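Local coordinates for protein alpha-ketoglutarate-dependent non-heme iron oxygenase EasH (Aspergillus japonicus, PDB 5M0T) that acts as a non-heme iron, 2-oxoglutarate-dependent oxygenase in the biosynthesis of the ergot alkaloid cycloclavine, at residues R88-H98 with T250-V259; T116-P124 with N215-P226. One frame throughout, in Å; residues are numbered along the deposited sequence.

Contact 1: R88-H98 with T250-V259; sequences RDELMNDELLH and TMTPLAQKMV
H98 and L254 come at each other from opposite directions, and the leucine lays CD2 over one face of the imidazole, 3.8 Å from the ring centroid and offset toward the rim. This is a CH-pi contact. L97 CD2 sits over the other face, while M258 SD meets the ring at its edge, 3.6 Å from H98 CE1. Bends at chi2 and chi3 bring the M258 sulfur to that edge. H98 NE2 donates to M92 O at 2.8 Å, with the oxygen exactly in the ring plane, and ND1 is bonded to Y112 OH; with both nitrogens engaged, the ring's rotation is fixed.

Beside the histidine, M92 CB rests on A255 CB at 3.6 Å, and M92 SD lies against M258 CB. The same A255 methyl touches R88 O at 3.4 Å. Further along, the R88 chain crosses M251 at about a right angle, CD against CE, while its NH1 reaches P81 O.

The polar link is N93 OD1, which accepts from T252 OG1; the modelled separation is too short to be taken literally. N93 is steadied by its ND2, which donates to D89 O at 2.7 Å, nearly in the amide plane. T252 OG1 in turn accepts from A255 N at 3.1 Å, an N-cap on helix 253-258. D94 caps helix 95-105 in the same manner.

M92 and L97 also touch L227, and M258 touches M229. Helix 253-258 thus packs against the helix-turn-helix corner formed by helix 85-91, the type I turn L91-D94 and helix 95-105, over strand 222-231, part of the outer helical layer that backs the sheet in this cupin-clan fold.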
loop_
_atom_site.group_PDB
_atom_site.type_symbol
_atom_site.label_atom_id
_atom_site.label_comp_id
_atom_site.label_asym_id
_atom_site.label_seq_id
_atom_site.Cartn_x
_atom_site.Cartn_y
_atom_site.Cartn_z
ATOM N N ARG A 88 -0.717 21.295 -1.469
ATOM C CA ARG A 88 -0.787 20.937 -0.060
ATOM C C ARG A 88 -2.039 21.454 0.661
ATOM O O ARG A 88 -2.656 20.702 1.385
ATOM C CB ARG A 88 0.457 21.446 0.670
ATOM C CG ARG A 88 1.726 20.673 0.344
ATOM C CD ARG A 88 2.826 21.000 1.345
ATOM N NE ARG A 88 3.165 22.425 1.380
ATOM C CZ ARG A 88 3.927 23.069 0.496
ATOM N NH1 ARG A 88 4.448 22.446 -0.561
ATOM N NH2 ARG A 88 4.150 24.366 0.671
ATOM N N ASP A 89 -2.400 22.719 0.433
ATOM C CA ASP A 89 -3.430 23.428 1.226
ATOM C C ASP A 89 -4.812 23.513 0.567
ATOM O O ASP A 89 -5.817 23.392 1.254
ATOM C CB ASP A 89 -2.975 24.855 1.519
ATOM C CG ASP A 89 -1.688 24.926 2.317
ATOM O OD1 ASP A 89 -1.130 23.876 2.694
ATOM O OD2 ASP A 89 -1.230 26.068 2.570
ATOM N N GLU A 90 -4.864 23.747 -0.743
ATOM C CA GLU A 90 -6.135 23.942 -1.448
ATOM C C GLU A 90 -6.669 22.620 -2.002
ATOM O O GLU A 90 -7.776 22.218 -1.671
ATOM C CB GLU A 90 -5.995 25.015 -2.541
ATOM C CG GLU A 90 -5.364 26.312 -2.016
ATOM C CD GLU A 90 -5.486 27.531 -2.938
ATOM O OE1 GLU A 90 -6.478 27.668 -3.693
ATOM O OE2 GLU A 90 -4.580 28.387 -2.887
ATOM N N LEU A 91 -5.867 21.922 -2.796
ATOM C CA LEU A 91 -6.315 20.679 -3.445
ATOM C C LEU A 91 -6.487 19.491 -2.487
ATOM O O LEU A 91 -7.477 18.750 -2.584
ATOM C CB LEU A 91 -5.373 20.291 -4.578
ATOM C CG LEU A 91 -5.320 21.309 -5.712
ATOM C CD1 LEU A 91 -4.206 20.928 -6.678
ATOM C CD2 LEU A 91 -6.664 21.410 -6.432
ATOM N N MET A 92 -5.549 19.309 -1.562
ATOM C CA MET A 92 -5.652 18.220 -0.597
ATOM C C MET A 92 -6.741 18.435 0.473
ATOM O O MET A 92 -7.022 17.500 1.232
ATOM C CB MET A 92 -4.295 17.914 0.056
ATOM C CG MET A 92 -3.283 17.235 -0.865
ATOM S SD MET A 92 -3.869 15.705 -1.647
ATOM C CE MET A 92 -4.476 16.311 -3.227
ATOM N N ASN A 93 -7.357 19.626 0.525
ATOM C CA ASN A 93 -8.525 19.872 1.373
ATOM C C ASN A 93 -9.810 20.160 0.591
ATOM O O ASN A 93 -10.803 20.596 1.172
ATOM C CB ASN A 93 -8.226 21.052 2.290
ATOM C CG ASN A 93 -7.125 20.749 3.267
ATOM O OD1 ASN A 93 -7.302 19.922 4.184
ATOM N ND2 ASN A 93 -5.980 21.404 3.088
ATOM N N ASP A 94 -9.810 19.927 -0.716
ATOM C CA ASP A 94 -10.966 20.264 -1.548
ATOM C C ASP A 94 -12.177 19.368 -1.235
ATOM O O ASP A 94 -12.114 18.148 -1.383
ATOM C CB ASP A 94 -10.609 20.140 -3.029
ATOM C CG ASP A 94 -11.643 20.769 -3.926
ATOM O OD1 ASP A 94 -12.414 20.035 -4.570
ATOM O OD2 ASP A 94 -11.720 22.013 -3.969
ATOM N N GLU A 95 -13.279 19.991 -0.819
ATOM C CA GLU A 95 -14.504 19.264 -0.477
ATOM C C GLU A 95 -15.082 18.422 -1.601
ATOM O O GLU A 95 -15.589 17.347 -1.336
ATOM C CB GLU A 95 -15.566 20.216 0.090
ATOM C CG GLU A 95 -15.299 20.467 1.572
ATOM C CD GLU A 95 -15.836 21.780 2.114
ATOM O OE1 GLU A 95 -15.445 22.849 1.601
ATOM O OE2 GLU A 95 -16.614 21.743 3.095
ATOM N N LEU A 96 -15.005 18.884 -2.842
ATOM C CA LEU A 96 -15.500 18.080 -3.955
ATOM C C LEU A 96 -14.639 16.815 -4.167
ATOM O O LEU A 96 -15.176 15.727 -4.342
ATOM C CB LEU A 96 -15.601 18.898 -5.251
ATOM C CG LEU A 96 -16.061 18.098 -6.474
ATOM C CD1 LEU A 96 -17.432 17.507 -6.214
ATOM C CD2 LEU A 96 -16.087 18.953 -7.721
ATOM N N LEU A 97 -13.319 16.966 -4.136
ATOM C CA LEU A 97 -12.418 15.822 -4.253
ATOM C C LEU A 97 -12.740 14.777 -3.187
ATOM O O LEU A 97 -12.886 13.603 -3.481
ATOM C CB LEU A 97 -10.955 16.271 -4.138
ATOM C CG LEU A 97 -9.828 15.236 -4.302
ATOM C CD1 LEU A 97 -8.618 15.866 -5.001
ATOM C CD2 LEU A 97 -9.423 14.613 -2.973
ATOM N N HIS A 98 -12.862 15.219 -1.951
ATOM C CA HIS A 98 -13.114 14.310 -0.847
ATOM C C HIS A 98 -14.502 13.679 -0.882
ATOM O O HIS A 98 -14.643 12.519 -0.535
ATOM C CB HIS A 98 -12.861 15.013 0.479
ATOM C CG HIS A 98 -11.417 15.257 0.737
ATOM N ND1 HIS A 98 -10.544 14.238 1.040
ATOM C CD2 HIS A 98 -10.680 16.388 0.697
ATOM C CE1 HIS A 98 -9.330 14.731 1.196
ATOM N NE2 HIS A 98 -9.387 16.032 0.991
ATOM N N THR A 250 3.071 21.865 8.248
ATOM C CA THR A 250 2.334 23.041 7.758
ATOM C C THR A 250 0.918 22.738 7.233
ATOM O O THR A 250 0.142 23.662 7.001
ATOM C CB THR A 250 3.084 23.752 6.611
ATOM O OG1 THR A 250 3.235 22.859 5.508
ATOM C CG2 THR A 250 4.454 24.231 7.069
ATOM N N MET A 251 0.581 21.464 7.049
ATOM C CA MET A 251 -0.666 21.083 6.388
ATOM C C MET A 251 -1.761 20.775 7.414
ATOM O O MET A 251 -1.487 20.601 8.606
ATOM C CB MET A 251 -0.433 19.858 5.512
ATOM C CG MET A 251 0.824 19.892 4.646
ATOM S SD MET A 251 0.931 18.363 3.688
ATOM C CE MET A 251 2.673 18.281 3.308
ATOM N N THR A 252 -3.002 20.710 6.939
ATOM C CA THR A 252 -4.131 20.321 7.774
ATOM C C THR A 252 -4.029 18.812 8.018
ATOM O O THR A 252 -3.462 18.091 7.181
ATOM C CB THR A 252 -5.483 20.589 7.097
ATOM O OG1 THR A 252 -5.588 19.777 5.908
ATOM C CG2 THR A 252 -5.652 22.076 6.750
ATOM N N PRO A 253 -4.595 18.321 9.143
ATOM C CA PRO A 253 -4.644 16.877 9.404
ATOM C C PRO A 253 -5.133 16.037 8.210
ATOM O O PRO A 253 -4.560 14.987 7.932
ATOM C CB PRO A 253 -5.640 16.770 10.568
ATOM C CG PRO A 253 -5.517 18.071 11.292
ATOM C CD PRO A 253 -5.162 19.105 10.257
ATOM N N LEU A 254 -6.171 16.511 7.517
ATOM C CA LEU A 254 -6.745 15.805 6.379
ATOM C C LEU A 254 -5.759 15.742 5.206
ATOM O O LEU A 254 -5.637 14.705 4.572
ATOM C CB LEU A 254 -8.045 16.474 5.921
ATOM C CG LEU A 254 -8.742 15.947 4.658
ATOM C CD1 LEU A 254 -9.053 14.467 4.784
ATOM C CD2 LEU A 254 -10.016 16.743 4.414
ATOM N N ALA A 255 -5.088 16.857 4.918
ATOM C CA ALA A 255 -4.049 16.875 3.884
ATOM C C ALA A 255 -2.861 15.985 4.269
ATOM O O ALA A 255 -2.326 15.274 3.412
ATOM C CB ALA A 255 -3.592 18.294 3.578
ATOM N N GLN A 256 -2.480 15.996 5.547
ATOM C CA GLN A 256 -1.421 15.098 6.053
ATOM C C GLN A 256 -1.743 13.626 5.795
ATOM O O GLN A 256 -0.871 12.850 5.403
ATOM C CB GLN A 256 -1.177 15.305 7.548
ATOM C CG GLN A 256 -0.572 16.651 7.911
ATOM C CD GLN A 256 -0.286 16.785 9.397
ATOM O OE1 GLN A 256 -0.942 16.169 10.227
ATOM N NE2 GLN A 256 0.715 17.585 9.735
ATOM N N LYS A 257 -3.005 13.260 6.008
ATOM C CA LYS A 257 -3.474 11.910 5.780
ATOM C C LYS A 257 -3.403 11.499 4.307
ATOM O O LYS A 257 -3.105 10.346 4.019
ATOM C CB LYS A 257 -4.900 11.772 6.283
ATOM C CG LYS A 257 -5.463 10.365 6.282
ATOM C CD LYS A 257 -6.832 10.371 6.954
ATOM C CE LYS A 257 -7.517 9.026 6.806
ATOM N NZ LYS A 257 -8.937 9.064 7.259
ATOM N N MET A 258 -3.685 12.435 3.401
ATOM C CA MET A 258 -3.616 12.175 1.962
ATOM C C MET A 258 -2.184 11.887 1.495
ATOM O O MET A 258 -1.976 11.018 0.664
ATOM C CB MET A 258 -4.157 13.363 1.149
ATOM C CG MET A 258 -5.631 13.695 1.339
ATOM S SD MET A 258 -6.694 12.282 1.080
ATOM C CE MET A 258 -6.913 11.690 2.764
ATOM N N VAL A 259 -1.215 12.616 2.039
ATOM C CA VAL A 259 0.176 12.482 1.634
ATOM C C VAL A 259 0.982 11.442 2.435
ATOM O O VAL A 259 2.208 11.448 2.385
ATOM C CB VAL A 259 0.894 13.859 1.613
ATOM C CG1 VAL A 259 0.130 14.851 0.739
ATOM C CG2 VAL A 259 1.108 14.429 3.007
#

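Contact 2: T116-P124 with N215-P226; sequences TSSVLETEP and NNTTDFLRRGFP. With AKG (2-oxoglutaric acid), chain D.
R222 and L120 meet where the arginine turns the edge of its guanidinium to L120 O and to the far carboxylate of 2-oxoglutarate. NH2 points at AKG O4, at a modelled distance too short to trust, and NH1 makes a weak bond to AKG O3. R222 CG stands anti to the backbone N (chi1 168°), and bends at chi2 and chi3 carry the group to the ligand. L120 CD1 approaches the same carboxylate, 3.3 Å from AKG O3, and also packs on P226 CG at 3.8 Å.

On the other side of the strands, E121 and R223 are set differently. E121 OE2 hangs over a face of the R223 guanidinium, 3.0 Å from NE, with the two planes 87° apart; the attraction is one of charge, with no N-H aimed at the oxygen. R223 NH1 makes a salt bridge to D53.

Between these side chains the backbones pair antiparallel: L120 with G224 and T122 with R222 are hydrogen-bonded, E121 with R223 is not. Beyond them P226 O takes two donors, S117 OG at 2.9 Å and S118 N at 3.0 Å, while F225 presents its ring edge to S118 O. At the other end N215 OD1 closes an Asx turn.

Strand 75-77 flanks 116-124, with L120 touching Q76. Helix 42-52 covers V119 and R223 and stacks F48 on F225, and F87 of helix 85-91 meets that phenylalanine too.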
loop_
_atom_site.group_PDB
_atom_site.type_symbol
_atom_site.label_atom_id
_atom_site.label_comp_id
_atom_site.label_asym_id
_atom_site.label_seq_id
_atom_site.Cartn_x
_atom_site.Cartn_y
_atom_site.Cartn_z
ATOM N N THR A 116 -0.345 9.205 -6.699
ATOM C CA THR A 116 0.557 9.984 -7.540
ATOM C C THR A 116 -0.125 11.224 -8.081
ATOM O O THR A 116 -1.320 11.230 -8.319
ATOM C CB THR A 116 1.162 9.143 -8.717
ATOM O OG1 THR A 116 2.004 9.964 -9.549
ATOM C CG2 THR A 116 0.080 8.504 -9.583
ATOM N N SER A 117 0.646 12.278 -8.264
ATOM C CA SER A 117 0.183 13.453 -8.965
ATOM C C SER A 117 1.346 14.015 -9.750
ATOM O O SER A 117 2.478 14.032 -9.257
ATOM C CB SER A 117 -0.341 14.511 -7.978
ATOM O OG SER A 117 -1.084 15.496 -8.671
ATOM N N SER A 118 1.063 14.469 -10.966
ATOM C CA SER A 118 2.089 14.976 -11.856
ATOM C C SER A 118 1.570 16.147 -12.636
ATOM O O SER A 118 0.370 16.300 -12.806
ATOM C CB SER A 118 2.550 13.888 -12.852
ATOM O OG SER A 118 2.780 12.641 -12.196
ATOM N N VAL A 119 2.486 16.982 -13.096
ATOM C CA VAL A 119 2.222 17.884 -14.199
ATOM C C VAL A 119 2.831 17.219 -15.429
ATOM O O VAL A 119 4.010 16.857 -15.403
ATOM C CB VAL A 119 2.846 19.259 -13.938
ATOM C CG1 VAL A 119 2.594 20.208 -15.102
ATOM C CG2 VAL A 119 2.293 19.809 -12.621
ATOM N N LEU A 120 2.029 17.047 -16.483
ATOM C CA LEU A 120 2.469 16.382 -17.709
ATOM C C LEU A 120 2.312 17.313 -18.913
ATOM O O LEU A 120 1.193 17.567 -19.359
ATOM C CB LEU A 120 1.691 15.078 -17.935
ATOM C CG LEU A 120 1.804 13.947 -16.889
ATOM C CD1 LEU A 120 0.996 12.735 -17.348
ATOM C CD2 LEU A 120 3.241 13.529 -16.586
ATOM N N GLU A 121 3.436 17.794 -19.441
ATOM C CA GLU A 121 3.458 18.721 -20.569
ATOM C C GLU A 121 3.918 17.985 -21.862
ATOM O O GLU A 121 5.027 17.436 -21.911
ATOM C CB GLU A 121 4.386 19.903 -20.234
ATOM C CG GLU A 121 3.919 21.259 -20.745
ATOM C CD GLU A 121 4.733 22.418 -20.181
ATOM O OE1 GLU A 121 5.909 22.555 -20.601
ATOM O OE2 GLU A 121 4.209 23.191 -19.334
ATOM N N THR A 122 3.069 17.961 -22.883
ATOM C CA THR A 122 3.410 17.313 -24.159
ATOM C C THR A 122 3.825 18.384 -25.165
ATOM O O THR A 122 3.137 19.382 -25.336
ATOM C CB THR A 122 2.246 16.474 -24.726
ATOM O OG1 THR A 122 1.123 17.320 -25.009
ATOM C CG2 THR A 122 1.803 15.415 -23.725
ATOM N N GLU A 123 4.963 18.175 -25.803
ATOM C CA GLU A 123 5.505 19.127 -26.774
ATOM C C GLU A 123 4.866 18.934 -28.159
ATOM O O GLU A 123 4.228 17.923 -28.413
ATOM C CB GLU A 123 7.028 18.969 -26.847
ATOM C CG GLU A 123 7.730 19.231 -25.512
ATOM C CD GLU A 123 9.232 18.987 -25.561
ATOM O OE1 GLU A 123 9.691 18.222 -26.441
ATOM O OE2 GLU A 123 9.959 19.578 -24.728
ATOM N N PRO A 124 5.028 19.910 -29.062
ATOM C CA PRO A 124 4.627 19.705 -30.450
ATOM C C PRO A 124 5.268 18.448 -31.053
ATOM O O PRO A 124 6.467 18.210 -30.867
ATOM C CB PRO A 124 5.172 20.951 -31.139
ATOM C CG PRO A 124 5.137 21.991 -30.080
ATOM C CD PRO A 124 5.541 21.275 -28.845
ATOM N N ASN A 215 -0.223 15.371 -29.982
ATOM C CA ASN A 215 -0.093 16.832 -30.114
ATOM C C ASN A 215 0.320 17.174 -31.559
ATOM O O ASN A 215 1.486 17.193 -31.858
ATOM C CB ASN A 215 0.923 17.377 -29.081
ATOM C CG ASN A 215 0.947 18.903 -28.995
ATOM O OD1 ASN A 215 0.649 19.601 -29.955
ATOM N ND2 ASN A 215 1.327 19.428 -27.826
ATOM N N ASN A 216 -0.661 17.454 -32.415
ATOM C CA ASN A 216 -0.463 17.832 -33.832
ATOM C C ASN A 216 -0.134 19.304 -34.088
ATOM O O ASN A 216 -0.068 19.699 -35.255
ATOM C CB ASN A 216 -1.752 17.559 -34.642
ATOM C CG ASN A 216 -1.931 16.117 -35.013
ATOM O OD1 ASN A 216 -1.085 15.565 -35.708
ATOM N ND2 ASN A 216 -3.073 15.527 -34.633
ATOM N N THR A 217 0.038 20.125 -33.058
ATOM C CA THR A 217 0.360 21.547 -33.273
ATOM C C THR A 217 1.842 21.694 -33.533
ATOM O O THR A 217 2.597 20.766 -33.281
ATOM C CB THR A 217 0.010 22.436 -32.073
ATOM O OG1 THR A 217 0.897 22.158 -30.983
ATOM C CG2 THR A 217 -1.462 22.218 -31.643
ATOM N N THR A 218 2.241 22.865 -34.031
ATOM C CA THR A 218 3.639 23.200 -34.266
ATOM C C THR A 218 4.276 23.940 -33.098
ATOM O O THR A 218 5.496 23.932 -32.967
ATOM C CB THR A 218 3.755 24.092 -35.520
ATOM O OG1 THR A 218 3.172 23.421 -36.637
ATOM C CG2 THR A 218 5.215 24.441 -35.861
ATOM N N ASP A 219 3.457 24.574 -32.258
ATOM C CA ASP A 219 3.950 25.545 -31.274
ATOM C C ASP A 219 3.251 25.575 -29.897
ATOM O O ASP A 219 3.542 26.453 -29.106
ATOM C CB ASP A 219 3.886 26.944 -31.911
ATOM C CG ASP A 219 2.455 27.356 -32.306
ATOM O OD1 ASP A 219 1.553 26.481 -32.427
ATOM O OD2 ASP A 219 2.242 28.571 -32.508
ATOM N N PHE A 220 2.367 24.622 -29.593
ATOM C CA PHE A 220 1.595 24.656 -28.342
ATOM C C PHE A 220 2.038 23.549 -27.385
ATOM O O PHE A 220 2.006 22.357 -27.749
ATOM C CB PHE A 220 0.101 24.516 -28.639
ATOM C CG PHE A 220 -0.794 24.962 -27.514
ATOM C CD1 PHE A 220 -1.142 24.089 -26.492
ATOM C CD2 PHE A 220 -1.280 26.269 -27.475
ATOM C CE1 PHE A 220 -1.975 24.516 -25.453
ATOM C CE2 PHE A 220 -2.107 26.693 -26.448
ATOM C CZ PHE A 220 -2.467 25.819 -25.444
ATOM N N LEU A 221 2.446 23.952 -26.173
ATOM C CA LEU A 221 2.755 23.025 -25.087
ATOM C C LEU A 221 1.474 22.786 -24.305
ATOM O O LEU A 221 0.963 23.704 -23.662
ATOM C CB LEU A 221 3.813 23.594 -24.149
ATOM C CG LEU A 221 5.153 23.934 -24.778
ATOM C CD1 LEU A 221 5.697 25.178 -24.083
ATOM C CD2 LEU A 221 6.148 22.767 -24.743
ATOM N N ARG A 222 0.972 21.558 -24.364
ATOM C CA ARG A 222 -0.300 21.174 -23.730
ATOM C C ARG A 222 0.003 20.637 -22.328
ATOM O O ARG A 222 0.649 19.609 -22.196
ATOM C CB ARG A 222 -1.031 20.160 -24.638
ATOM C CG ARG A 222 -2.225 19.399 -24.069
ATOM C CD ARG A 222 -1.766 18.312 -23.117
ATOM N NE ARG A 222 -2.566 17.120 -23.121
ATOM C CZ ARG A 222 -2.354 16.080 -22.316
ATOM N NH1 ARG A 222 -1.370 16.069 -21.404
ATOM N NH2 ARG A 222 -3.164 15.039 -22.408
ATOM N N ARG A 223 -0.426 21.355 -21.290
ATOM C CA ARG A 223 -0.075 21.011 -19.911
ATOM C C ARG A 223 -1.282 20.441 -19.175
ATOM O O ARG A 223 -2.282 21.131 -19.000
ATOM C CB ARG A 223 0.453 22.233 -19.166
ATOM C CG ARG A 223 0.830 21.929 -17.719
ATOM C CD ARG A 223 1.935 22.792 -17.120
ATOM N NE ARG A 223 2.007 24.170 -17.605
ATOM C CZ ARG A 223 2.779 25.114 -17.059
ATOM N NH1 ARG A 223 3.546 24.859 -15.993
ATOM N NH2 ARG A 223 2.773 26.337 -17.576
ATOM N N GLY A 224 -1.182 19.183 -18.765
ATOM C CA GLY A 224 -2.209 18.519 -17.962
ATOM C C GLY A 224 -1.733 18.284 -16.543
ATOM O O GLY A 224 -0.534 18.361 -16.269
ATOM N N PHE A 225 -2.673 17.977 -15.648
ATOM C CA PHE A 225 -2.386 17.826 -14.217
ATOM C C PHE A 225 -3.155 16.637 -13.655
ATOM O O PHE A 225 -4.237 16.815 -13.100
ATOM C CB PHE A 225 -2.752 19.149 -13.526
ATOM C CG PHE A 225 -2.679 19.134 -12.029
ATOM C CD1 PHE A 225 -1.776 18.346 -11.335
ATOM C CD2 PHE A 225 -3.512 19.970 -11.302
ATOM C CE1 PHE A 225 -1.733 18.366 -9.954
ATOM C CE2 PHE A 225 -3.472 19.992 -9.927
ATOM C CZ PHE A 225 -2.582 19.189 -9.250
ATOM N N PRO A 226 -2.638 15.408 -13.856
ATOM C CA PRO A 226 -3.252 14.238 -13.235
ATOM C C PRO A 226 -3.046 14.230 -11.734
ATOM O O PRO A 226 -1.941 14.437 -11.267
ATOM C CB PRO A 226 -2.501 13.054 -13.866
ATOM C CG PRO A 226 -1.227 13.646 -14.374
ATOM C CD PRO A 226 -1.651 14.995 -14.873
HETATM C C1 AKG D . -1.109 8.342 -17.598
HETATM O O1 AKG D . -1.429 7.353 -16.942
HETATM O O2 AKG D . 0.125 8.764 -17.745
HETATM C C2 AKG D . -2.127 9.228 -18.330
HETATM O O5 AKG D . -3.203 8.739 -18.617
HETATM C C3 AKG D . -1.814 10.666 -18.653
HETATM C C4 AKG D . -2.890 11.321 -19.504
HETATM C C5 AKG D . -2.603 12.750 -19.877
HETATM O O3 AKG D . -1.596 13.324 -19.261
HETATM O O4 AKG D . -3.279 13.330 -20.696
#

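In the fold
The two contacts have centres about 25 Å apart, yet they touch: L91 CD1 lies 3.5 Å from F225 CE2. Along the chain the order is 88-98, 116-124, 215-226, 250-259, so contact 1 brackets contact 2. On one side helix 95-105 is followed by strand 112-122; on the other, strand 222-231 is followed by helix 245-248 and then helix 253-258. Strand 222-231 serves both contacts, its start pairing with 116-124 beside the 2-oxoglutarate and its later residues lying under the helices of contact 1. Contact 2 thus supplies two residues, L120 and R222, of the 2-oxoglutarate pocket near the iron, and contact 1 packs helices on the same sheet away from it.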